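Local coordinates for SusD/RagB family nutrient-binding outer membrane lipoprotein (Bacteroides vulgatus, PDB 4F7A), which probably binds host glycans, possibly mucin O-glycans, as an outer-membrane lipoprotein of the SusD/RagB nutrient-uptake family, at residues T192-I197 with N229-I234; T73-E78 with G460-D465; I279-N284 with T320-A325; Y36-G41 with Y90-P95; R210-D215 with S345-N350. All blocks are in the same frame, centred on the assembly; numbering follows the deposited sequence.

Contact 1. Residues T192-I197 with N229-I234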
# COMPACT_ATOMS: atom_id res chain seq x y z
N THR A 192 6.80 -3.99 21.98
CA THR A 192 7.03 -5.26 22.64
C THR A 192 7.16 -6.38 21.62
O THR A 192 6.72 -6.26 20.46
CB THR A 192 5.88 -5.65 23.60
OG1 THR A 192 4.68 -5.87 22.84
CG2 THR A 192 5.62 -4.59 24.68
N ALA A 193 7.77 -7.47 22.06
CA ALA A 193 7.86 -8.69 21.24
C ALA A 193 6.48 -9.19 20.80
O ALA A 193 6.27 -9.50 19.62
CB ALA A 193 8.62 -9.77 21.99
N SER A 194 5.51 -9.21 21.71
CA SER A 194 4.14 -9.57 21.34
C SER A 194 3.57 -8.70 20.25
O SER A 194 2.86 -9.20 19.36
CB SER A 194 3.20 -9.55 22.55
OG SER A 194 3.53 -10.56 23.47
N ARG A 195 3.86 -7.40 20.27
CA ARG A 195 3.35 -6.51 19.23
C ARG A 195 3.95 -6.76 17.86
O ARG A 195 3.28 -6.61 16.84
CB ARG A 195 3.50 -5.04 19.65
CG ARG A 195 2.58 -4.63 20.80
CD ARG A 195 1.24 -4.10 20.32
NE ARG A 195 1.38 -2.77 19.73
CZ ARG A 195 1.41 -1.63 20.40
NH1 ARG A 195 1.28 -1.60 21.72
NH2 ARG A 195 1.57 -0.49 19.75
N TRP A 196 5.21 -7.17 17.82
CA TRP A 196 5.82 -7.62 16.57
C TRP A 196 5.13 -8.85 16.00
O TRP A 196 4.90 -8.94 14.81
CB TRP A 196 7.33 -7.89 16.76
CG TRP A 196 8.16 -6.65 16.72
CD1 TRP A 196 8.62 -5.94 17.80
CD2 TRP A 196 8.64 -5.96 15.56
NE1 TRP A 196 9.35 -4.85 17.37
CE2 TRP A 196 9.38 -4.85 16.00
CE3 TRP A 196 8.50 -6.17 14.18
CZ2 TRP A 196 10.00 -3.97 15.12
CZ3 TRP A 196 9.10 -5.28 13.30
CH2 TRP A 196 9.83 -4.18 13.78
N ILE A 197 4.77 -9.79 16.86
CA ILE A 197 4.05 -10.98 16.41
C ILE A 197 2.66 -10.62 15.88
O ILE A 197 2.22 -11.11 14.83
CB ILE A 197 3.93 -12.06 17.51
CG1 ILE A 197 5.33 -12.52 17.97
CG2 ILE A 197 3.09 -13.27 16.97
CD1 ILE A 197 5.32 -13.56 19.16
N ASN A 229 -3.33 -17.55 15.61
CA ASN A 229 -2.14 -17.34 16.41
C ASN A 229 -2.54 -16.61 17.70
O ASN A 229 -3.27 -15.61 17.66
CB ASN A 229 -1.09 -16.60 15.60
CG ASN A 229 0.23 -16.39 16.38
OD1 ASN A 229 0.27 -15.60 17.29
ND2 ASN A 229 1.28 -17.10 15.99
N SER A 230 -2.07 -17.12 18.83
CA SER A 230 -2.53 -16.63 20.13
C SER A 230 -2.15 -15.17 20.42
O SER A 230 -2.73 -14.56 21.30
CB SER A 230 -1.99 -17.54 21.24
OG SER A 230 -0.58 -17.46 21.27
N TYR A 231 -1.16 -14.61 19.71
CA TYR A 231 -0.76 -13.22 19.96
C TYR A 231 -1.72 -12.19 19.35
O TYR A 231 -1.64 -11.01 19.69
CB TYR A 231 0.68 -12.95 19.49
CG TYR A 231 1.70 -13.66 20.35
CD1 TYR A 231 2.10 -14.95 20.06
CD2 TYR A 231 2.24 -13.04 21.50
CE1 TYR A 231 3.02 -15.60 20.86
CE2 TYR A 231 3.16 -13.71 22.30
CZ TYR A 231 3.54 -15.00 21.97
OH TYR A 231 4.46 -15.70 22.74
N GLY A 232 -2.63 -12.62 18.48
CA GLY A 232 -3.70 -11.77 17.98
C GLY A 232 -3.30 -11.00 16.74
O GLY A 232 -2.19 -11.15 16.24
N VAL A 233 -4.25 -10.19 16.23
CA VAL A 233 -4.01 -9.29 15.12
C VAL A 233 -4.38 -7.88 15.60
O VAL A 233 -4.98 -7.71 16.67
CB VAL A 233 -4.84 -9.67 13.87
CG1 VAL A 233 -4.40 -11.05 13.29
CG2 VAL A 233 -6.36 -9.68 14.17
N ILE A 234 -4.00 -6.88 14.82
CA ILE A 234 -4.23 -5.50 15.21
C ILE A 234 -5.72 -5.18 15.13
O ILE A 234 -6.35 -5.39 14.09
CB ILE A 234 -3.39 -4.54 14.33
CG1 ILE A 234 -1.89 -4.82 14.54
CG2 ILE A 234 -3.69 -3.06 14.72
CD1 ILE A 234 -1.01 -4.15 13.54
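I197 sets its CD1 methyl over the middle of the Y231 ring, in a CH-pi contact: CD1 lies 3.5 Å from the ring centroid and only 8° off the ring normal. The extended end of the isoleucine (chi2 177°) carries CD1 out to that face, while the other branch, CG2, meets Y231 CB at 3.5 Å and comes within 3.7 Å of N229 OD1. At the ring edge S194 OG approaches Y231 CE2 to 3.4 Å; its polar needs are met by the carboxylate of E179, just as the Y231 hydroxyl is bonded to D170.

The tyrosine is held at its base by an Asx turn, in which Y231 N donates to N229 OD1 at 3.0 Å with an N-H...O angle of 160°, inside a type I turn from N229 to G232. With an alanine in place of Y231, the I197 methyl would probably lose the ring face it rests on and D170 its hydroxyl partner.

The contact joins the first turn of helix 193-210, whose start is capped by T192, to the loop that follows helix 216-228. Helix 151-174 lines the same site through L169 and L173, and V233 and I234 carry the loop onto helix 334-346.

Contact 2. Residues T73-E78 with G460-D465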
# COMPACT_ATOMS: atom_id res chain seq x y z
N THR A 73 0.31 9.70 -15.97
CA THR A 73 -1.12 9.92 -15.86
C THR A 73 -1.88 9.42 -17.10
O THR A 73 -3.01 8.95 -16.97
CB THR A 73 -1.46 11.40 -15.52
OG1 THR A 73 -2.84 11.49 -15.14
CG2 THR A 73 -1.14 12.37 -16.68
N VAL A 74 -1.26 9.53 -18.27
CA VAL A 74 -1.87 9.04 -19.54
C VAL A 74 -1.26 7.71 -19.96
O VAL A 74 -1.33 7.30 -21.13
CB VAL A 74 -1.77 10.06 -20.69
CG1 VAL A 74 -2.65 11.27 -20.43
CG2 VAL A 74 -0.26 10.50 -20.97
N TYR A 75 -0.70 6.99 -19.00
CA TYR A 75 -0.13 5.67 -19.24
C TYR A 75 1.05 5.67 -20.23
O TYR A 75 1.35 4.63 -20.82
CB TYR A 75 -1.17 4.64 -19.70
CG TYR A 75 -2.22 4.19 -18.69
CD1 TYR A 75 -2.03 4.33 -17.31
CD2 TYR A 75 -3.37 3.57 -19.12
CE1 TYR A 75 -2.99 3.87 -16.41
CE2 TYR A 75 -4.33 3.12 -18.23
CZ TYR A 75 -4.14 3.27 -16.88
OH TYR A 75 -5.11 2.81 -16.03
N ALA A 76 1.70 6.82 -20.42
CA ALA A 76 2.97 6.88 -21.15
C ALA A 76 4.05 6.79 -20.07
O ALA A 76 4.56 7.79 -19.58
CB ALA A 76 3.08 8.18 -21.96
N LEU A 77 4.33 5.58 -19.64
CA LEU A 77 5.05 5.40 -18.40
C LEU A 77 6.49 5.91 -18.53
O LEU A 77 7.18 5.59 -19.49
CB LEU A 77 5.04 3.94 -17.96
CG LEU A 77 3.67 3.31 -17.67
CD1 LEU A 77 3.83 1.92 -17.14
CD2 LEU A 77 2.87 4.14 -16.64
N GLU A 78 6.90 6.72 -17.56
CA GLU A 78 8.23 7.29 -17.50
C GLU A 78 9.20 6.30 -16.81
O GLU A 78 9.07 6.01 -15.62
CB GLU A 78 8.17 8.62 -16.76
CG GLU A 78 9.45 9.44 -16.77
CD GLU A 78 9.83 9.94 -18.15
OE1 GLU A 78 8.99 9.98 -19.08
OE2 GLU A 78 11.02 10.30 -18.30
N GLY A 460 -0.93 1.05 -26.94
CA GLY A 460 -1.59 -0.26 -26.91
C GLY A 460 -1.10 -1.24 -25.84
O GLY A 460 -1.61 -2.36 -25.77
N THR A 461 -0.16 -0.83 -24.98
CA THR A 461 0.42 -1.76 -23.98
C THR A 461 -0.44 -1.90 -22.71
O THR A 461 -0.37 -2.91 -22.03
CB THR A 461 1.86 -1.37 -23.59
OG1 THR A 461 1.85 -0.06 -23.00
CG2 THR A 461 2.80 -1.39 -24.84
N ILE A 462 -1.26 -0.88 -22.44
CA ILE A 462 -2.22 -0.90 -21.34
C ILE A 462 -3.64 -0.62 -21.86
O ILE A 462 -3.85 0.31 -22.65
CB ILE A 462 -1.87 0.16 -20.29
CG1 ILE A 462 -0.41 0.01 -19.85
CG2 ILE A 462 -2.83 0.04 -19.08
CD1 ILE A 462 0.09 1.04 -18.85
N ASP A 463 -4.60 -1.43 -21.41
CA ASP A 463 -6.00 -1.31 -21.80
C ASP A 463 -6.71 -0.32 -20.86
O ASP A 463 -6.58 -0.40 -19.63
CB ASP A 463 -6.69 -2.67 -21.73
CG ASP A 463 -8.14 -2.63 -22.20
OD1 ASP A 463 -8.36 -2.51 -23.44
OD2 ASP A 463 -9.05 -2.72 -21.34
N THR A 464 -7.44 0.62 -21.44
CA THR A 464 -8.14 1.63 -20.64
C THR A 464 -9.07 1.01 -19.60
O THR A 464 -8.99 1.35 -18.43
CB THR A 464 -8.91 2.59 -21.56
OG1 THR A 464 -7.97 3.33 -22.34
CG2 THR A 464 -9.82 3.54 -20.75
N ASP A 465 -9.93 0.08 -20.01
CA ASP A 465 -10.89 -0.54 -19.10
C ASP A 465 -10.30 -1.55 -18.10
O ASP A 465 -10.67 -1.56 -16.92
CB ASP A 465 -12.06 -1.15 -19.89
CG ASP A 465 -13.06 -0.08 -20.37
OD1 ASP A 465 -13.25 0.92 -19.65
OD2 ASP A 465 -13.63 -0.24 -21.46
O HOH W 1 -7.83 3.47 -17.12
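Y75 presents one ring face to I462, and the two side chains run at about a right angle to each other. The isoleucine divides over the aromatic system: CG2 lies over the face near the outer edge, 3.5 Å from Y75 CE2, while CD1 sits by the root of the ring, 3.9 Å from Y75 CG. Two torsions account for this split, since CG2 stands anti to the I462 backbone N and the CD1 branch is fully extended (chi2 178°). In Y75, chi2 of -20° turns the ring until CA lies near its plane, a less common setting for tyrosine. L77 adds a looser touch, its CD1 4.2 Å from I462 CD1.

At the far end of the ring the hydroxyl meets a water at 3.0 Å from Y75 OH, and that water donates to T464 O over 2.7 Å. Y75 OH also bonds to the backbone N of I468, so two links tie it to the loop carrying I462. A phenylalanine replacing Y75 would probably keep the I462 packing but leave the water and I468 N without their hydroxyl partner.

The chemistry is thus divided: apolar matching over the ring and polar fixing at its tip, and together they join two irregular loops.

Contact 3. Residues I279-N284 with T320-A325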
# COMPACT_ATOMS: atom_id res chain seq x y z
N ILE A 279 -13.67 13.39 4.88
CA ILE A 279 -13.33 14.20 3.71
C ILE A 279 -12.47 15.44 4.10
O ILE A 279 -11.47 15.73 3.44
CB ILE A 279 -14.59 14.57 2.87
CG1 ILE A 279 -14.17 15.07 1.48
CG2 ILE A 279 -15.46 15.59 3.59
CD1 ILE A 279 -15.34 15.19 0.46
N SER A 280 -12.85 16.15 5.16
CA SER A 280 -12.16 17.40 5.52
C SER A 280 -10.92 17.12 6.36
O SER A 280 -10.10 18.00 6.58
CB SER A 280 -13.09 18.36 6.30
OG SER A 280 -13.42 17.88 7.59
N ILE A 281 -10.80 15.88 6.84
CA ILE A 281 -9.60 15.42 7.54
C ILE A 281 -8.49 15.08 6.55
O ILE A 281 -7.33 15.47 6.71
CB ILE A 281 -9.90 14.21 8.44
CG1 ILE A 281 -10.95 14.57 9.49
CG2 ILE A 281 -8.59 13.72 9.14
CD1 ILE A 281 -11.50 13.30 10.30
N TYR A 282 -8.88 14.40 5.48
CA TYR A 282 -7.95 14.04 4.43
C TYR A 282 -7.54 15.22 3.52
O TYR A 282 -6.37 15.33 3.15
CB TYR A 282 -8.57 12.96 3.55
CG TYR A 282 -8.73 11.55 4.13
CD1 TYR A 282 -8.67 11.30 5.50
CD2 TYR A 282 -9.06 10.49 3.30
CE1 TYR A 282 -8.83 10.02 6.01
CE2 TYR A 282 -9.26 9.22 3.80
CZ TYR A 282 -9.12 8.97 5.16
OH TYR A 282 -9.30 7.71 5.67
N TYR A 283 -8.51 16.03 3.12
CA TYR A 283 -8.31 17.08 2.12
C TYR A 283 -8.93 18.40 2.56
O TYR A 283 -9.66 18.47 3.56
CB TYR A 283 -8.89 16.65 0.77
CG TYR A 283 -8.27 15.38 0.21
CD1 TYR A 283 -7.09 15.42 -0.52
CD2 TYR A 283 -8.87 14.15 0.41
CE1 TYR A 283 -6.51 14.24 -1.02
CE2 TYR A 283 -8.31 12.98 -0.12
CZ TYR A 283 -7.15 13.03 -0.82
OH TYR A 283 -6.61 11.86 -1.34
N ASN A 284 -8.63 19.44 1.80
CA ASN A 284 -9.21 20.77 1.99
C ASN A 284 -10.13 21.08 0.81
O ASN A 284 -9.92 20.55 -0.29
CB ASN A 284 -8.11 21.83 2.01
CG ASN A 284 -7.23 21.77 3.27
OD1 ASN A 284 -7.60 21.18 4.28
ND2 ASN A 284 -6.04 22.40 3.20
N THR A 320 -2.84 19.67 5.17
CA THR A 320 -1.47 19.71 5.68
C THR A 320 -1.39 19.96 7.19
O THR A 320 -0.30 20.11 7.73
CB THR A 320 -0.60 20.74 4.91
OG1 THR A 320 -1.24 22.03 4.89
CG2 THR A 320 -0.39 20.25 3.46
N GLN A 321 -2.54 20.06 7.87
CA GLN A 321 -2.59 19.95 9.33
C GLN A 321 -2.64 18.49 9.70
O GLN A 321 -2.06 18.07 10.70
CB GLN A 321 -3.82 20.67 9.93
CG GLN A 321 -3.71 22.19 9.93
CD GLN A 321 -4.98 22.87 10.44
OE1 GLN A 321 -6.05 22.26 10.50
NE2 GLN A 321 -4.85 24.14 10.82
N THR A 322 -3.33 17.69 8.89
CA THR A 322 -3.42 16.24 9.12
C THR A 322 -2.11 15.52 8.78
O THR A 322 -1.62 14.68 9.56
CB THR A 322 -4.54 15.65 8.28
OG1 THR A 322 -5.75 16.31 8.65
CG2 THR A 322 -4.69 14.13 8.51
N ILE A 323 -1.53 15.85 7.63
CA ILE A 323 -0.28 15.22 7.19
C ILE A 323 0.86 16.27 7.30
O ILE A 323 0.91 17.25 6.54
CB ILE A 323 -0.41 14.66 5.76
CG1 ILE A 323 -1.52 13.58 5.68
CG2 ILE A 323 0.95 14.06 5.28
CD1 ILE A 323 -1.36 12.36 6.59
N THR A 324 1.74 16.05 8.27
CA THR A 324 2.90 16.93 8.52
C THR A 324 4.18 16.11 8.47
O THR A 324 4.13 14.89 8.47
CB THR A 324 2.82 17.62 9.91
OG1 THR A 324 3.10 16.67 10.95
CG2 THR A 324 1.42 18.22 10.14
N ALA A 325 5.33 16.78 8.49
CA ALA A 325 6.62 16.09 8.50
C ALA A 325 6.74 15.12 9.68
O ALA A 325 7.39 14.06 9.56
CB ALA A 325 7.77 17.12 8.54
O HOH W 2 -4.44 22.25 5.63
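This is a small surface contact between the C-terminal end of a one-turn helix, 279-282, and a loop leading to strand 329-332, and it rests on one direct hydrogen bond with a water bridge beside it. T322 OG1 donates to I281 O at 2.6 Å, a short bond. The hydroxyl lies in the carbonyl plane on a lone pair, at a C=O...O angle of 139°, and thus supplies a partner for a carbonyl in the last turn of the helix. The threonine gets there with OG1 beside its own backbone N (chi1 -58°), which places CG2 near I281 as well: T322 CG2 is 4.0 Å from I281 CG2, the two side chains crossing at about a right angle.

Nearby, one water accepts from both segments, at 2.9 Å from N284 ND2 and 3.1 Å from T320 N, so the second link is indirect. N319 supports the arrangement, its OD1 receiving the backbone N of Q321 and of T322 while its ND2 donates to S280 O.

Behind the contact, helix 265-273 covers I279, Y282 and Y283, and Y282 stacks on W432. On the loop side, T320 and I323 rest against helix 251-257.

Contact 4. Residues Y36-G41 with Y90-P95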
# COMPACT_ATOMS: atom_id res chain seq x y z
N TYR A 36 14.78 7.51 3.25
CA TYR A 36 16.11 7.29 3.75
C TYR A 36 17.10 8.13 2.97
O TYR A 36 17.15 8.08 1.73
CB TYR A 36 16.47 5.80 3.61
CG TYR A 36 17.94 5.51 3.85
CD1 TYR A 36 18.49 5.61 5.12
CD2 TYR A 36 18.79 5.19 2.81
CE1 TYR A 36 19.85 5.39 5.35
CE2 TYR A 36 20.14 4.95 3.02
CZ TYR A 36 20.66 5.05 4.29
OH TYR A 36 21.98 4.82 4.49
N ASP A 37 17.90 8.91 3.70
CA ASP A 37 18.89 9.81 3.09
C ASP A 37 20.24 9.09 2.99
O ASP A 37 20.93 8.92 4.00
CB ASP A 37 19.04 11.06 3.96
CG ASP A 37 19.87 12.17 3.29
OD1 ASP A 37 20.59 11.92 2.29
OD2 ASP A 37 19.78 13.31 3.78
N TRP A 38 20.60 8.70 1.77
CA TRP A 38 21.87 8.01 1.51
C TRP A 38 23.01 8.99 1.30
O TRP A 38 24.14 8.57 1.09
CB TRP A 38 21.76 7.05 0.33
CG TRP A 38 21.56 7.69 -1.02
CD1 TRP A 38 22.54 8.18 -1.83
CD2 TRP A 38 20.32 7.89 -1.71
NE1 TRP A 38 21.98 8.69 -2.98
CE2 TRP A 38 20.62 8.53 -2.93
CE3 TRP A 38 18.99 7.62 -1.40
CZ2 TRP A 38 19.63 8.89 -3.84
CZ3 TRP A 38 18.02 7.97 -2.32
CH2 TRP A 38 18.34 8.60 -3.52
N GLY A 39 22.72 10.29 1.37
CA GLY A 39 23.72 11.34 1.14
C GLY A 39 23.26 12.42 0.17
O GLY A 39 23.96 13.41 -0.02
N GLU A 40 22.10 12.24 -0.46
CA GLU A 40 21.63 13.17 -1.49
C GLU A 40 20.27 13.80 -1.18
O GLU A 40 19.62 14.37 -2.05
CB GLU A 40 21.58 12.48 -2.86
CG GLU A 40 22.95 12.11 -3.43
CD GLU A 40 22.84 11.47 -4.81
OE1 GLU A 40 22.39 12.13 -5.76
OE2 GLU A 40 23.17 10.28 -4.93
N GLY A 41 19.84 13.71 0.07
CA GLY A 41 18.65 14.41 0.50
C GLY A 41 17.44 13.50 0.62
O GLY A 41 17.51 12.27 0.46
N TYR A 90 16.49 -1.98 -3.70
CA TYR A 90 17.64 -2.87 -3.88
C TYR A 90 18.98 -2.19 -3.65
O TYR A 90 19.91 -2.82 -3.18
CB TYR A 90 17.61 -3.54 -5.26
CG TYR A 90 16.63 -4.70 -5.29
CD1 TYR A 90 16.92 -5.89 -4.61
CD2 TYR A 90 15.44 -4.60 -5.98
CE1 TYR A 90 16.02 -6.96 -4.65
CE2 TYR A 90 14.54 -5.65 -6.03
CZ TYR A 90 14.83 -6.83 -5.36
OH TYR A 90 13.93 -7.87 -5.43
N ASN A 91 19.07 -0.89 -3.94
CA ASN A 91 20.33 -0.19 -3.69
C ASN A 91 20.60 0.03 -2.22
O ASN A 91 21.74 -0.12 -1.78
CB ASN A 91 20.36 1.16 -4.44
CG ASN A 91 20.66 0.98 -5.91
OD1 ASN A 91 21.18 -0.05 -6.31
ND2 ASN A 91 20.31 1.96 -6.72
N TYR A 92 19.57 0.37 -1.45
CA TYR A 92 19.78 0.87 -0.09
C TYR A 92 19.16 0.10 1.08
O TYR A 92 19.64 0.22 2.20
CB TYR A 92 19.32 2.34 -0.03
CG TYR A 92 20.06 3.21 -1.04
CD1 TYR A 92 21.43 3.44 -0.94
CD2 TYR A 92 19.37 3.81 -2.07
CE1 TYR A 92 22.08 4.23 -1.87
CE2 TYR A 92 20.02 4.59 -3.01
CZ TYR A 92 21.36 4.80 -2.91
OH TYR A 92 21.95 5.59 -3.87
N ILE A 93 18.08 -0.65 0.84
CA ILE A 93 17.25 -1.13 1.92
C ILE A 93 17.31 -2.65 2.05
O ILE A 93 17.65 -3.18 3.12
CB ILE A 93 15.79 -0.67 1.73
CG1 ILE A 93 15.73 0.86 1.57
CG2 ILE A 93 14.88 -1.15 2.91
CD1 ILE A 93 16.50 1.69 2.66
N PHE A 94 17.03 -3.36 0.96
CA PHE A 94 17.05 -4.81 1.00
C PHE A 94 18.41 -5.38 1.41
O PHE A 94 18.47 -6.32 2.20
CB PHE A 94 16.53 -5.40 -0.33
CG PHE A 94 16.33 -6.89 -0.30
CD1 PHE A 94 15.53 -7.49 0.66
CD2 PHE A 94 16.96 -7.70 -1.21
CE1 PHE A 94 15.36 -8.87 0.70
CE2 PHE A 94 16.77 -9.07 -1.19
CZ PHE A 94 15.98 -9.65 -0.22
N PRO A 95 19.51 -4.81 0.92
CA PRO A 95 20.79 -5.41 1.34
C PRO A 95 21.03 -5.28 2.85
O PRO A 95 21.67 -6.16 3.45
CB PRO A 95 21.85 -4.64 0.55
CG PRO A 95 21.11 -3.83 -0.47
CD PRO A 95 19.66 -3.85 -0.19
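W38 and Y92 lie flat against each other as an offset stack: the indole five-membered ring and the phenol have centroids 4.2 Å apart and planes at 10°. The offset puts the phenol's outer end over the indole, with Y92 CZ 3.5 Å from W38 CG, while W38 CB bulges over the same phenol face, 3.6 Å from Y92 CE1. With chi1 68°, W38 CG stands between the backbone N and the carbonyl carbon, which folds the indole onto helix 84-104.

An Asx turn shapes the loop carrying the tryptophan: D37 OD1 accepts from G39 N at 2.8 Å and from G41 N at 2.9 Å, the two arriving from opposite faces of the carboxylate. E40 then curls back, and its OE2 takes W38 NE1 at 2.8 Å, in the indole plane. Beside the stack, Y36 brings its CD2 against two bumps of the helix, 4.1 Å from Y92 CB and 4.2 Å from I93 CD1, where the helix carries a wider pi-type turn.

Contact 5. Residues R210-D215 with S345-N350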
# COMPACT_ATOMS: atom_id res chain seq x y z
N ARG A 210 -4.58 -11.37 -0.33
CA ARG A 210 -4.02 -11.08 -1.65
C ARG A 210 -4.05 -12.30 -2.58
O ARG A 210 -4.34 -12.17 -3.76
CB ARG A 210 -2.57 -10.58 -1.56
CG ARG A 210 -2.06 -10.05 -2.94
CD ARG A 210 -2.36 -8.56 -3.15
NE ARG A 210 -1.41 -7.78 -2.37
CZ ARG A 210 -1.71 -6.93 -1.39
NH1 ARG A 210 -2.96 -6.68 -1.04
NH2 ARG A 210 -0.73 -6.32 -0.74
N VAL A 211 -3.71 -13.48 -2.05
CA VAL A 211 -3.60 -14.67 -2.90
C VAL A 211 -4.93 -15.44 -2.99
O VAL A 211 -4.95 -16.50 -3.60
CB VAL A 211 -2.47 -15.64 -2.45
CG1 VAL A 211 -1.14 -14.89 -2.33
CG2 VAL A 211 -2.82 -16.34 -1.15
N SER A 212 -6.01 -14.91 -2.41
CA SER A 212 -7.28 -15.67 -2.30
C SER A 212 -7.96 -16.01 -3.62
O SER A 212 -8.64 -17.04 -3.70
CB SER A 212 -8.27 -14.98 -1.36
OG SER A 212 -8.61 -13.69 -1.84
N ASN A 213 -7.77 -15.19 -4.66
CA ASN A 213 -8.37 -15.48 -5.98
C ASN A 213 -7.55 -16.47 -6.76
O ASN A 213 -8.12 -17.32 -7.42
CB ASN A 213 -8.54 -14.22 -6.82
CG ASN A 213 -9.60 -13.30 -6.29
OD1 ASN A 213 -10.60 -13.74 -5.67
ND2 ASN A 213 -9.44 -12.02 -6.58
N VAL A 214 -6.22 -16.38 -6.68
CA VAL A 214 -5.33 -17.31 -7.40
C VAL A 214 -5.11 -18.65 -6.72
O VAL A 214 -4.95 -19.67 -7.40
CB VAL A 214 -3.95 -16.65 -7.75
CG1 VAL A 214 -3.10 -16.41 -6.50
CG2 VAL A 214 -3.17 -17.49 -8.76
N ASP A 215 -5.10 -18.66 -5.39
CA ASP A 215 -4.75 -19.87 -4.64
C ASP A 215 -5.53 -19.95 -3.33
O ASP A 215 -5.03 -19.58 -2.25
CB ASP A 215 -3.24 -19.91 -4.39
CG ASP A 215 -2.73 -21.28 -3.95
OD1 ASP A 215 -3.51 -22.08 -3.42
OD2 ASP A 215 -1.52 -21.56 -4.12
N SER A 345 -14.25 -13.78 6.12
CA SER A 345 -15.58 -14.31 6.47
C SER A 345 -16.45 -14.46 5.24
O SER A 345 -17.11 -15.48 5.06
CB SER A 345 -16.26 -13.42 7.52
OG SER A 345 -15.59 -13.57 8.76
N LEU A 346 -16.43 -13.45 4.37
CA LEU A 346 -17.20 -13.52 3.13
C LEU A 346 -16.80 -14.72 2.27
O LEU A 346 -17.66 -15.33 1.60
CB LEU A 346 -17.03 -12.22 2.34
CG LEU A 346 -18.03 -11.96 1.23
CD1 LEU A 346 -19.41 -11.90 1.83
CD2 LEU A 346 -17.67 -10.66 0.48
N ARG A 347 -15.51 -15.04 2.27
CA ARG A 347 -14.99 -16.19 1.51
C ARG A 347 -15.09 -17.53 2.24
O ARG A 347 -14.72 -18.58 1.68
CB ARG A 347 -13.51 -15.92 1.15
CG ARG A 347 -13.33 -14.84 0.12
CD ARG A 347 -11.87 -14.53 -0.12
NE ARG A 347 -11.73 -13.47 -1.10
CZ ARG A 347 -11.69 -13.65 -2.43
NH1 ARG A 347 -11.74 -14.86 -2.97
NH2 ARG A 347 -11.59 -12.61 -3.22
N GLY A 348 -15.59 -17.52 3.47
CA GLY A 348 -15.71 -18.74 4.28
C GLY A 348 -14.39 -19.28 4.81
O GLY A 348 -14.26 -20.48 5.08
N ILE A 349 -13.38 -18.42 4.94
CA ILE A 349 -12.07 -18.87 5.35
C ILE A 349 -11.57 -18.12 6.58
O ILE A 349 -10.36 -18.07 6.83
CB ILE A 349 -11.05 -18.84 4.16
CG1 ILE A 349 -10.85 -17.42 3.61
CG2 ILE A 349 -11.53 -19.78 3.04
CD1 ILE A 349 -9.91 -17.37 2.35
N ASN A 350 -12.49 -17.57 7.36
CA ASN A 350 -12.16 -16.97 8.64
C ASN A 350 -12.40 -18.02 9.72
O ASN A 350 -13.54 -18.44 9.90
CB ASN A 350 -13.02 -15.73 8.89
CG ASN A 350 -12.60 -14.95 10.09
OD1 ASN A 350 -11.99 -15.48 11.01
ND2 ASN A 350 -12.95 -13.65 10.11
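R347 sits at the C-terminal end of helix 334-346, within the Schellman motif that G348, with positive phi, completes, and its guanidinium reaches the turn joining helix 193-210 to helix 216-228. The chain is extended from CG to NE, which carries the charged group across to S212 and N213. N213 OD1 takes both terminal nitrogens: R347 NH2 donates at 2.9 Å, and R347 NH1 adds a weak bond at 3.1 Å. Neither is ideal. The NH2 donor stands above the amide plane, 36° out of it and not on a lone pair, and the amide and guanidinium planes lie 58° apart.

In the TPR-like architecture of this SusD homologue, the contact thus ties the end of one helix to the connection between two others. S212 OG approaches differently, from over the guanidinium face, 3.1 Å from R347 CZ and above the centre of the group. It forms no hydrogen bond with the arginine from there; the serine hydroxyl is bonded to M209 O instead, so the oxygen, rather than its proton, probably faces the guanidinium. Buried charge on R347 is answered by a salt bridge from NE to E343. N213 is also held by the chain's C-terminal residues, with its OD1 accepting from N510 N and its ND2 donating to N509 OD1.

How the contacts relate
The five contacts are spread around the chain, each centred about 19 to 21 Å from its centre, and no two touch. Contacts 1 and 5 are nearest, with closest atoms about 9 Å apart and centres 22 Å apart; helices 193-210, 216-228 and 334-346 bear on both, and their segments alternate along the sequence. Contact 2 lies across the chain centre from contact 1, 41 Å between centres, and the loop it closes encloses contacts 1, 3 and 5. Contact 4 crosses contact 2 in sequence, with 29 Å between their centres. The bound species near the contacts are not glycans: a sodium ion lies about 4 Å from the D463 side chain in contact 2, and a glycerol, probably from crystallisation, bonds N91 in contact 4.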